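Local structure of glycosyl transferase (Staphylococcus aureus, 5TZJ) at residues V5-T9 with P74-L79; V37-C41 with L64-G70. The protein is a family 2 glycosyl transferase, modelled here with uridine-diphosphate-N-acetylglucosamine bound in a pocket. All blocks are in the same frame, centred on the assembly; numbering follows the deposited sequence.

Contact 1 of 2, residues V5-T9 with P74-L79; sequences VIVPT and PRNVAL. With UD1 (uridine-diphosphate-N-acetylglucosamine), chain C.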
ATOM      1  N   VAL A   5      -8.356 -14.355  -9.773  1.00 37.14           N
ATOM      2  CA  VAL A   5      -7.225 -14.314  -8.849  1.00 38.36           C
ATOM      3  C   VAL A   5      -5.970 -13.973  -9.646  1.00 38.20           C
ATOM      4  O   VAL A   5      -5.557 -14.746 -10.525  1.00 31.63           O
ATOM      5  CB  VAL A   5      -7.067 -15.656  -8.130  1.00 38.28           C
ATOM      6  CG1 VAL A   5      -5.906 -15.569  -7.144  1.00 32.76           C
ATOM      7  CG2 VAL A   5      -8.399 -16.019  -7.456  1.00 39.46           C
ATOM      8  N   ILE A   6      -5.354 -12.832  -9.355  1.00 30.08           N
ATOM      9  CA  ILE A   6      -4.244 -12.348 -10.181  1.00 29.00           C
ATOM     10  C   ILE A   6      -2.932 -12.569  -9.429  1.00 33.98           C
ATOM     11  O   ILE A   6      -2.753 -12.065  -8.313  1.00 32.81           O
ATOM     12  CB  ILE A   6      -4.451 -10.876 -10.574  1.00 28.33           C
ATOM     13  CG1 ILE A   6      -5.571 -10.789 -11.631  1.00 38.50           C
ATOM     14  CG2 ILE A   6      -3.111 -10.228 -11.027  1.00 27.15           C
ATOM     15  CD1 ILE A   6      -6.034  -9.388 -11.965  1.00 38.73           C
ATOM     16  N   VAL A   7      -2.000 -13.274 -10.066  1.00 32.69           N
ATOM     17  CA  VAL A   7      -0.743 -13.726  -9.473  1.00 32.51           C
ATOM     18  C   VAL A   7       0.402 -13.301 -10.372  1.00 30.74           C
ATOM     19  O   VAL A   7       0.600 -13.900 -11.436  1.00 27.82           O
ATOM     20  CB  VAL A   7      -0.713 -15.260  -9.313  1.00 35.53           C
ATOM     21  CG1 VAL A   7       0.616 -15.701  -8.651  1.00 35.25           C
ATOM     22  CG2 VAL A   7      -1.935 -15.735  -8.528  1.00 30.41           C
ATOM     23  N   PRO A   8       1.170 -12.279 -10.012  1.00 28.32           N
ATOM     24  CA  PRO A   8       2.418 -12.022 -10.751  1.00 26.63           C
ATOM     25  C   PRO A   8       3.486 -12.978 -10.241  1.00 27.02           C
ATOM     26  O   PRO A   8       3.623 -13.165  -9.034  1.00 29.68           O
ATOM     27  CB  PRO A   8       2.757 -10.564 -10.402  1.00 24.92           C
ATOM     28  CG  PRO A   8       2.144 -10.374  -8.894  1.00 25.12           C
ATOM     29  CD  PRO A   8       0.924 -11.372  -8.896  1.00 26.00           C
ATOM     30  N   THR A   9       4.258 -13.595 -11.144  1.00 26.90           N
ATOM     31  CA  THR A   9       5.324 -14.492 -10.689  1.00 28.92           C
ATOM     32  C   THR A   9       6.695 -14.043 -11.203  1.00 29.34           C
ATOM     33  O   THR A   9       6.806 -13.451 -12.289  1.00 27.81           O
ATOM     34  CB  THR A   9       5.080 -15.951 -11.139  1.00 29.59           C
ATOM     35  OG1 THR A   9       5.088 -16.021 -12.572  1.00 30.52           O
ATOM     36  CG2 THR A   9       3.720 -16.459 -10.622  1.00 30.29           C
ATOM     37  N   PRO A  74       3.209  -7.019 -14.596  1.00 27.08           N
ATOM     38  CA  PRO A  74       2.466  -8.285 -14.693  1.00 26.20           C
ATOM     39  C   PRO A  74       1.070  -8.199 -14.120  1.00 24.73           C
ATOM     40  O   PRO A  74       0.173  -8.886 -14.639  1.00 25.57           O
ATOM     41  CB  PRO A  74       3.341  -9.298 -13.939  1.00 24.65           C
ATOM     42  CG  PRO A  74       4.494  -8.588 -13.406  1.00 23.81           C
ATOM     43  CD  PRO A  74       4.541  -7.198 -13.992  1.00 26.16           C
ATOM     44  N   ARG A  75       0.827  -7.383 -13.065  1.00 24.26           N
ATOM     45  CA  ARG A  75      -0.547  -7.335 -12.569  1.00 24.78           C
ATOM     46  C   ARG A  75      -1.442  -6.567 -13.539  1.00 27.67           C
ATOM     47  O   ARG A  75      -2.608  -6.954 -13.755  1.00 26.20           O
ATOM     48  CB  ARG A  75      -0.657  -6.749 -11.145  1.00 24.52           C
ATOM     49  CG  ARG A  75       0.073  -7.509 -10.001  1.00 31.68           C
ATOM     50  CD  ARG A  75      -0.010  -6.671  -8.680  1.00 31.26           C
ATOM     51  NE  ARG A  75       0.566  -7.345  -7.511  1.00 29.15           N
ATOM     52  CZ  ARG A  75       1.304  -6.718  -6.600  1.00 28.93           C
ATOM     53  NH1 ARG A  75       1.544  -5.425  -6.767  1.00 28.40           N
ATOM     54  NH2 ARG A  75       1.794  -7.365  -5.540  1.00 26.70           N
ATOM     55  N   ASN A  76      -0.901  -5.512 -14.158  1.00 24.97           N
ATOM     56  CA  ASN A  76      -1.630  -4.761 -15.195  1.00 25.73           C
ATOM     57  C   ASN A  76      -1.992  -5.642 -16.388  1.00 30.24           C
ATOM     58  O   ASN A  76      -3.120  -5.583 -16.894  1.00 31.32           O
ATOM     59  CB  ASN A  76      -0.782  -3.585 -15.677  1.00 25.69           C
ATOM     60  CG  ASN A  76      -0.663  -2.488 -14.621  1.00 26.64           C
ATOM     61  OD1 ASN A  76      -1.472  -2.443 -13.691  1.00 26.84           O
ATOM     62  ND2 ASN A  76       0.293  -1.579 -14.790  1.00 24.46           N
ATOM     63  N   VAL A  77      -1.042  -6.449 -16.870  1.00 30.03           N
ATOM     64  CA  VAL A  77      -1.340  -7.373 -17.969  1.00 27.83           C
ATOM     65  C   VAL A  77      -2.441  -8.329 -17.560  1.00 31.05           C
ATOM     66  O   VAL A  77      -3.395  -8.576 -18.322  1.00 29.76           O
ATOM     67  CB  VAL A  77      -0.061  -8.133 -18.374  1.00 28.97           C
ATOM     68  CG1 VAL A  77      -0.364  -9.206 -19.453  1.00 28.91           C
ATOM     69  CG2 VAL A  77       1.046  -7.149 -18.757  1.00 26.79           C
ATOM     70  N   ALA A  78      -2.358  -8.841 -16.321  1.00 29.67           N
ATOM     71  CA  ALA A  78      -3.377  -9.764 -15.832  1.00 31.95           C
ATOM     72  C   ALA A  78      -4.721  -9.068 -15.685  1.00 36.00           C
ATOM     73  O   ALA A  78      -5.771  -9.670 -15.963  1.00 35.02           O
ATOM     74  CB  ALA A  78      -2.967 -10.352 -14.475  1.00 27.97           C
ATOM     75  N   LEU A  79      -4.717  -7.829 -15.174  1.00 32.58           N
ATOM     76  CA  LEU A  79      -5.985  -7.138 -14.951  1.00 33.68           C
ATOM     77  C   LEU A  79      -6.748  -6.957 -16.264  1.00 36.39           C
ATOM     78  O   LEU A  79      -7.975  -7.164 -16.319  1.00 34.26           O
ATOM     79  CB  LEU A  79      -5.722  -5.796 -14.251  1.00 30.66           C
ATOM     80  CG  LEU A  79      -6.937  -4.958 -13.823  1.00 30.77           C
ATOM     81  CD1 LEU A  79      -7.930  -5.792 -13.016  1.00 30.46           C
ATOM     82  CD2 LEU A  79      -6.460  -3.692 -13.034  1.00 29.38           C
TER
HETATM   83  C1' UD1 C 401       4.945  -6.581  -0.582  1.00 53.83           C
HETATM   84  C2' UD1 C 401       3.465  -6.482  -0.933  1.00 53.20           C
HETATM   85  C3' UD1 C 401       3.359  -6.726  -2.401  1.00 49.49           C
HETATM   86  C4' UD1 C 401       3.921  -5.519  -3.068  1.00 45.50           C
HETATM   87  C5' UD1 C 401       5.434  -5.529  -2.841  1.00 47.92           C
HETATM   88  C6' UD1 C 401       6.071  -4.318  -3.457  1.00 46.01           C
HETATM   89  C7' UD1 C 401       2.127  -7.036   1.118  1.00 51.57           C
HETATM   90  C8' UD1 C 401       2.405  -5.633   1.627  1.00 52.02           C
HETATM   91  N2' UD1 C 401       2.670  -7.465  -0.147  1.00 51.45           N
HETATM   92  O1' UD1 C 401       5.312  -7.890  -0.821  1.00 51.77           O
HETATM   93  O3' UD1 C 401       1.998  -7.030  -2.817  1.00 47.84           O
HETATM   94  O4' UD1 C 401       3.605  -5.537  -4.446  1.00 46.38           O
HETATM   95  O5' UD1 C 401       5.733  -5.565  -1.383  1.00 53.01           O
HETATM   96  O6' UD1 C 401       5.299  -3.178  -3.169  1.00 43.70           O
HETATM   97  O7' UD1 C 401       1.490  -7.799   1.750  1.00 53.41           O
HETATM   98  N1  UD1 C 401       7.227  -9.942  -8.814  1.00 32.82           N
HETATM   99  C2  UD1 C 401       7.112  -9.738 -10.286  1.00 30.65           C
HETATM  100  N3  UD1 C 401       8.240  -9.129 -11.060  1.00 27.32           N
HETATM  101  C4  UD1 C 401       9.446  -8.729 -10.342  1.00 31.60           C
HETATM  102  C5  UD1 C 401       9.546  -8.913  -8.857  1.00 33.91           C
HETATM  103  C6  UD1 C 401       8.422  -9.518  -8.104  1.00 35.71           C
HETATM  104  O2  UD1 C 401       6.133 -10.066 -10.839  1.00 30.50           O
HETATM  105  O4  UD1 C 401      10.342  -8.248 -10.955  1.00 28.67           O
HETATM  106  C1B UD1 C 401       6.095 -10.478  -8.101  1.00 34.79           C
HETATM  107  C2B UD1 C 401       6.460 -11.630  -7.013  1.00 33.95           C
HETATM  108  O2' UD1 C 401       6.595 -12.929  -7.715  1.00 31.68           O
HETATM  109  C3B UD1 C 401       5.462 -11.572  -6.131  1.00 30.75           C
HETATM  110  C4B UD1 C 401       4.988 -10.104  -6.126  1.00 34.18           C
HETATM  111  O4B UD1 C 401       5.564  -9.473  -7.406  1.00 33.51           O
HETATM  112  O3B UD1 C 401       4.272 -12.376  -6.586  1.00 30.57           O
HETATM  113  C5B UD1 C 401       5.455  -9.328  -5.024  1.00 36.94           C
HETATM  114  O5B UD1 C 401       6.856  -9.325  -5.009  1.00 36.07           O
HETATM  115  PA  UD1 C 401       7.573  -9.741  -3.582  1.00 42.78           P
HETATM  116  O1A UD1 C 401       9.044  -9.990  -3.793  1.00 41.20           O
HETATM  117  O2A UD1 C 401       6.878 -10.954  -2.990  1.00 42.52           O
HETATM  118  O3A UD1 C 401       7.293  -8.415  -2.611  1.00 48.33           O
HETATM  119  PB  UD1 C 401       6.877  -8.390  -1.010  1.00 48.63           P
HETATM  120  O1B UD1 C 401       7.008  -9.730  -0.320  1.00 48.78           O
HETATM  121  O2B UD1 C 401       7.932  -7.438  -0.468  1.00 47.96           O
HETATM  122  O   HOH W   1      -0.619  -9.889  -6.697  1.00 34.96           O

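Contact 2 of 2, residues V37-C41 with L64-G70; sequences VVDDC and LETNSGG. With UD1 (uridine-diphosphate-N-acetylglucosamine), chain C.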
ATOM      1  N   VAL A  37      -2.176 -15.861 -14.170  1.00 31.68           N
ATOM      2  CA  VAL A  37      -0.770 -15.884 -13.821  1.00 32.45           C
ATOM      3  C   VAL A  37      -0.032 -15.165 -14.931  1.00 31.02           C
ATOM      4  O   VAL A  37      -0.088 -15.600 -16.101  1.00 31.35           O
ATOM      5  CB  VAL A  37      -0.256 -17.330 -13.654  1.00 35.64           C
ATOM      6  CG1 VAL A  37       1.286 -17.327 -13.393  1.00 32.18           C
ATOM      7  CG2 VAL A  37      -1.014 -18.037 -12.523  1.00 34.35           C
ATOM      8  N   VAL A  38       0.667 -14.084 -14.574  1.00 31.41           N
ATOM      9  CA  VAL A  38       1.569 -13.422 -15.497  1.00 29.61           C
ATOM     10  C   VAL A  38       2.988 -13.528 -14.951  1.00 28.43           C
ATOM     11  O   VAL A  38       3.300 -13.013 -13.869  1.00 26.91           O
ATOM     12  CB  VAL A  38       1.181 -11.964 -15.749  1.00 30.99           C
ATOM     13  CG1 VAL A  38       2.175 -11.334 -16.788  1.00 31.85           C
ATOM     14  CG2 VAL A  38      -0.224 -11.925 -16.242  1.00 28.18           C
ATOM     15  N   ASP A  39       3.858 -14.180 -15.715  1.00 29.79           N
ATOM     16  CA  ASP A  39       5.205 -14.464 -15.258  1.00 28.47           C
ATOM     17  C   ASP A  39       6.142 -13.378 -15.777  1.00 30.32           C
ATOM     18  O   ASP A  39       6.215 -13.129 -16.993  1.00 30.40           O
ATOM     19  CB  ASP A  39       5.670 -15.852 -15.741  1.00 30.07           C
ATOM     20  CG  ASP A  39       7.077 -16.165 -15.281  1.00 30.35           C
ATOM     21  OD1 ASP A  39       7.251 -16.500 -14.070  1.00 31.94           O
ATOM     22  OD2 ASP A  39       8.005 -16.042 -16.115  1.00 31.97           O
ATOM     23  N   ASP A  40       6.857 -12.747 -14.864  1.00 26.85           N
ATOM     24  CA  ASP A  40       7.738 -11.628 -15.213  1.00 28.03           C
ATOM     25  C   ASP A  40       9.103 -12.129 -15.680  1.00 30.53           C
ATOM     26  O   ASP A  40      10.156 -11.756 -15.136  1.00 31.92           O
ATOM     27  CB  ASP A  40       7.873 -10.682 -14.023  1.00 29.63           C
ATOM     28  CG  ASP A  40       8.168  -9.254 -14.448  1.00 33.48           C
ATOM     29  OD1 ASP A  40       8.433  -9.050 -15.670  1.00 31.60           O
ATOM     30  OD2 ASP A  40       8.167  -8.352 -13.554  1.00 30.80           O
ATOM     31  N   CYS A  41       9.066 -12.988 -16.700  1.00 29.77           N
ATOM     32  CA  CYS A  41      10.261 -13.519 -17.367  1.00 30.32           C
ATOM     33  C   CYS A  41      11.148 -14.303 -16.395  1.00 33.07           C
ATOM     34  O   CYS A  41      12.342 -14.032 -16.247  1.00 32.39           O
ATOM     35  CB  CYS A  41      11.053 -12.405 -18.049  1.00 30.97           C
ATOM     36  SG  CYS A  41      12.124 -13.074 -19.384  1.00 39.39           S
ATOM     37  N   LEU A  64       5.924 -12.354 -19.779  1.00 32.37           N
ATOM     38  CA  LEU A  64       6.538 -11.199 -20.413  1.00 30.75           C
ATOM     39  C   LEU A  64       7.914 -11.571 -20.947  1.00 35.59           C
ATOM     40  O   LEU A  64       8.649 -12.364 -20.349  1.00 32.94           O
ATOM     41  CB  LEU A  64       6.674 -10.039 -19.427  1.00 30.48           C
ATOM     42  CG  LEU A  64       5.409  -9.675 -18.641  1.00 35.52           C
ATOM     43  CD1 LEU A  64       5.655  -8.405 -17.790  1.00 34.68           C
ATOM     44  CD2 LEU A  64       4.227  -9.485 -19.610  1.00 36.35           C
ATOM     45  N   GLU A  65       8.272 -10.962 -22.067  1.00 36.98           N
ATOM     46  CA  GLU A  65       9.521 -11.291 -22.734  1.00 39.95           C
ATOM     47  C   GLU A  65      10.753 -10.761 -22.013  1.00 39.25           C
ATOM     48  O   GLU A  65      11.865 -11.159 -22.363  1.00 40.33           O
ATOM     49  CB  GLU A  65       9.484 -10.744 -24.148  1.00 41.94           C
ATOM     50  CG  GLU A  65       9.486  -9.245 -24.191  1.00 43.93           C
ATOM     51  CD  GLU A  65       9.738  -8.742 -25.596  1.00 52.83           C
ATOM     52  OE1 GLU A  65       9.934  -7.508 -25.771  1.00 54.32           O
ATOM     53  OE2 GLU A  65       9.754  -9.600 -26.517  1.00 56.49           O
ATOM     54  N   THR A  66      10.597  -9.868 -21.034  1.00 37.40           N
ATOM     55  CA  THR A  66      11.753  -9.445 -20.261  1.00 35.52           C
ATOM     56  C   THR A  66      11.256  -9.002 -18.886  1.00 33.39           C
ATOM     57  O   THR A  66      10.096  -8.605 -18.739  1.00 34.63           O
ATOM     58  CB  THR A  66      12.512  -8.340 -20.996  1.00 37.21           C
ATOM     59  OG1 THR A  66      13.878  -8.298 -20.540  1.00 39.93           O
ATOM     60  CG2 THR A  66      11.841  -6.994 -20.828  1.00 32.39           C
ATOM     61  N   ASN A  67      12.122  -9.087 -17.868  1.00 28.60           N
ATOM     62  CA  ASN A  67      11.655  -8.801 -16.514  1.00 29.03           C
ATOM     63  C   ASN A  67      11.285  -7.321 -16.370  1.00 30.29           C
ATOM     64  O   ASN A  67      12.079  -6.434 -16.678  1.00 29.89           O
ATOM     65  CB  ASN A  67      12.693  -9.194 -15.469  1.00 31.89           C
ATOM     66  CG  ASN A  67      12.251  -8.783 -14.066  1.00 33.73           C
ATOM     67  OD1 ASN A  67      12.625  -7.706 -13.575  1.00 34.32           O
ATOM     68  ND2 ASN A  67      11.354  -9.574 -13.467  1.00 30.05           N
ATOM     69  N   SER A  68      10.079  -7.045 -15.888  1.00 30.84           N
ATOM     70  CA  SER A  68       9.606  -5.668 -15.930  1.00 31.58           C
ATOM     71  C   SER A  68      10.129  -4.773 -14.808  1.00 34.16           C
ATOM     72  O   SER A  68       9.793  -3.588 -14.809  1.00 37.44           O
ATOM     73  CB  SER A  68       8.099  -5.614 -15.856  1.00 29.84           C
ATOM     74  OG  SER A  68       7.693  -5.677 -14.488  1.00 27.01           O
ATOM     75  N   GLY A  69      10.869  -5.286 -13.834  1.00 32.99           N
ATOM     76  CA  GLY A  69      11.322  -4.416 -12.777  1.00 37.66           C
ATOM     77  C   GLY A  69      10.391  -4.281 -11.584  1.00 40.70           C
ATOM     78  O   GLY A  69      10.615  -3.390 -10.748  1.00 38.85           O
ATOM     79  N   GLY A  70       9.351  -5.118 -11.485  1.00 35.12           N
ATOM     80  CA  GLY A  70       8.435  -5.097 -10.367  1.00 29.72           C
ATOM     81  C   GLY A  70       7.115  -5.781 -10.664  1.00 27.76           C
ATOM     82  O   GLY A  70       6.851  -6.169 -11.807  1.00 27.21           O
TER
HETATM   83  C1' UD1 C 401       4.945  -6.581  -0.582  1.00 53.83           C
HETATM   84  C2' UD1 C 401       3.465  -6.482  -0.933  1.00 53.20           C
HETATM   85  C3' UD1 C 401       3.359  -6.726  -2.401  1.00 49.49           C
HETATM   86  C4' UD1 C 401       3.921  -5.519  -3.068  1.00 45.50           C
HETATM   87  C5' UD1 C 401       5.434  -5.529  -2.841  1.00 47.92           C
HETATM   88  C6' UD1 C 401       6.071  -4.318  -3.457  1.00 46.01           C
HETATM   89  C7' UD1 C 401       2.127  -7.036   1.118  1.00 51.57           C
HETATM   90  C8' UD1 C 401       2.405  -5.633   1.627  1.00 52.02           C
HETATM   91  N2' UD1 C 401       2.670  -7.465  -0.147  1.00 51.45           N
HETATM   92  O1' UD1 C 401       5.312  -7.890  -0.821  1.00 51.77           O
HETATM   93  O3' UD1 C 401       1.998  -7.030  -2.817  1.00 47.84           O
HETATM   94  O4' UD1 C 401       3.605  -5.537  -4.446  1.00 46.38           O
HETATM   95  O5' UD1 C 401       5.733  -5.565  -1.383  1.00 53.01           O
HETATM   96  O6' UD1 C 401       5.299  -3.178  -3.169  1.00 43.70           O
HETATM   97  O7' UD1 C 401       1.490  -7.799   1.750  1.00 53.41           O
HETATM   98  N1  UD1 C 401       7.227  -9.942  -8.814  1.00 32.82           N
HETATM   99  C2  UD1 C 401       7.112  -9.738 -10.286  1.00 30.65           C
HETATM  100  N3  UD1 C 401       8.240  -9.129 -11.060  1.00 27.32           N
HETATM  101  C4  UD1 C 401       9.446  -8.729 -10.342  1.00 31.60           C
HETATM  102  C5  UD1 C 401       9.546  -8.913  -8.857  1.00 33.91           C
HETATM  103  C6  UD1 C 401       8.422  -9.518  -8.104  1.00 35.71           C
HETATM  104  O2  UD1 C 401       6.133 -10.066 -10.839  1.00 30.50           O
HETATM  105  O4  UD1 C 401      10.342  -8.248 -10.955  1.00 28.67           O
HETATM  106  C1B UD1 C 401       6.095 -10.478  -8.101  1.00 34.79           C
HETATM  107  C2B UD1 C 401       6.460 -11.630  -7.013  1.00 33.95           C
HETATM  108  O2' UD1 C 401       6.595 -12.929  -7.715  1.00 31.68           O
HETATM  109  C3B UD1 C 401       5.462 -11.572  -6.131  1.00 30.75           C
HETATM  110  C4B UD1 C 401       4.988 -10.104  -6.126  1.00 34.18           C
HETATM  111  O4B UD1 C 401       5.564  -9.473  -7.406  1.00 33.51           O
HETATM  112  O3B UD1 C 401       4.272 -12.376  -6.586  1.00 30.57           O
HETATM  113  C5B UD1 C 401       5.455  -9.328  -5.024  1.00 36.94           C
HETATM  114  O5B UD1 C 401       6.856  -9.325  -5.009  1.00 36.07           O
HETATM  115  PA  UD1 C 401       7.573  -9.741  -3.582  1.00 42.78           P
HETATM  116  O1A UD1 C 401       9.044  -9.990  -3.793  1.00 41.20           O
HETATM  117  O2A UD1 C 401       6.878 -10.954  -2.990  1.00 42.52           O
HETATM  118  O3A UD1 C 401       7.293  -8.415  -2.611  1.00 48.33           O
HETATM  119  PB  UD1 C 401       6.877  -8.390  -1.010  1.00 48.63           P
HETATM  120  O1B UD1 C 401       7.008  -9.730  -0.320  1.00 48.78           O
HETATM  121  O2B UD1 C 401       7.932  -7.438  -0.468  1.00 47.96           O

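Contact 1 of 2, residues V5-T9 with P74-L79
Arg75 lies against the ring of Pro8 and carries its guanidinium on to the sugar of uridine-diphosphate-N-acetylglucosamine, so one long side chain links the strand-helix packing to the ligand. CG of Pro8 sits 3.7 Å from Arg75 NE, approaching the guanidinium at a slant. The Arg75 chain is extended from CG to NE (chi2 173°, chi3 176°), a reach that brings NH2 2.8 Å from O4' of the ligand. NH2 also makes a weak, bent bond to O3', which lies near the guanidinium plane at its edge, and NH1 adds another weak bond to O4'. NE donates to a water 2.9 Å away, and that water in turn gives a weak bond to Ile6 O. Asp91 and Glu177 form salt bridges to NH2 and NH1, while Phe169 makes a cation-pi contact with the same side chain.

Behind this polar end the packing is apolar and no direct hydrogen bond joins the two segments. The CG2 branch of Ile6, anti to the backbone N, presses on Ala78 CB at a tight 3.5 Å; the other branch ends in CD1, 3.7 Å from Leu79 CA. Nearer the ligand the two proline rings meet, Pro8 CB lying 3.8 Å from Pro74 CB. Strand 5-9 and helix 74-79 run roughly antiparallel, at 147°, with axes 7.8 Å apart: a helix on the parallel part of a mixed sheet, consistent with the Rossmann-like GT-A fold of family 2 glycosyl transferases.

The carbonyl of Pro8 accepts from ribose hydroxyls O3B, at 2.7 Å, and O2'. The strand thus holds the ribose through Pro8 O and the helix the N-acetylglucosamine through Arg75, whose charge the carboxylates of Asp91 and Glu177 compensate, probably helping to set the guanidinium's rotation.

Contact 2 of 2, residues V37-C41 with L64-G70
Asp40 supplies most of the polar contact, its carboxylate reaching the 64-70 loop with CG anti to the backbone N (chi1 -152°). OD1 takes the N-H of Ser68 at 2.6 Å, on its syn side and 27° out of the carboxylate plane. OD2 accepts from N3 of the uracil at 2.6 Å, nearly straight. The Asp40 carbonyl is used as well: Asn67 ND2 meets it in the carbonyl plane, on a lone pair, at 3.0 Å. The same amide nitrogen donates to uracil O4, also at 3.0 Å, while Asn67 OD1 accepts from Gly69 N in an Asx turn, the donor 60° above the carbonyl plane, which probably helps to orient the amide.

One backbone bond, from Leu64 N to Asp39 O (2.9 Å), ties the start of the loop to the end of strand 37-39.

The apolar pair is Leu64 CD2 against Val38 CG1, 3.9 Å apart. Other carbons make van der Waals contact with polar atoms: Leu64 CD1 with Asp40 OD1, and Cys41 CB with Leu64 O and Asn67 N.

Asp40 offers an acceptor to N3 and Asn67 a donor to O4, a pairing that matches the polar edge of uracil and is consistent with recognition of this base.

How the contacts relate
The two contacts share one mixed sheet, in which strands 3-9 and 33-39 are parallel neighbours, and both reach the same ligand. Contact 1 is wholly buried and largely apolar between its segments, a strand against the helix 72-81; contact 2 is partly buried, joins a strand end to a loop and relies on hydrogen bonds, with Glu65 and Thr66 at the exposed margin. They meet directly: Thr9 O lies 2.7 Å from Asp40 N, and the side chain of Pro74 packs beside Ser68. Contact 2 bonds the uracil edge, while contact 1 bonds the ribose and the N-acetylglucosamine and also packs its two prolines near uracil O2.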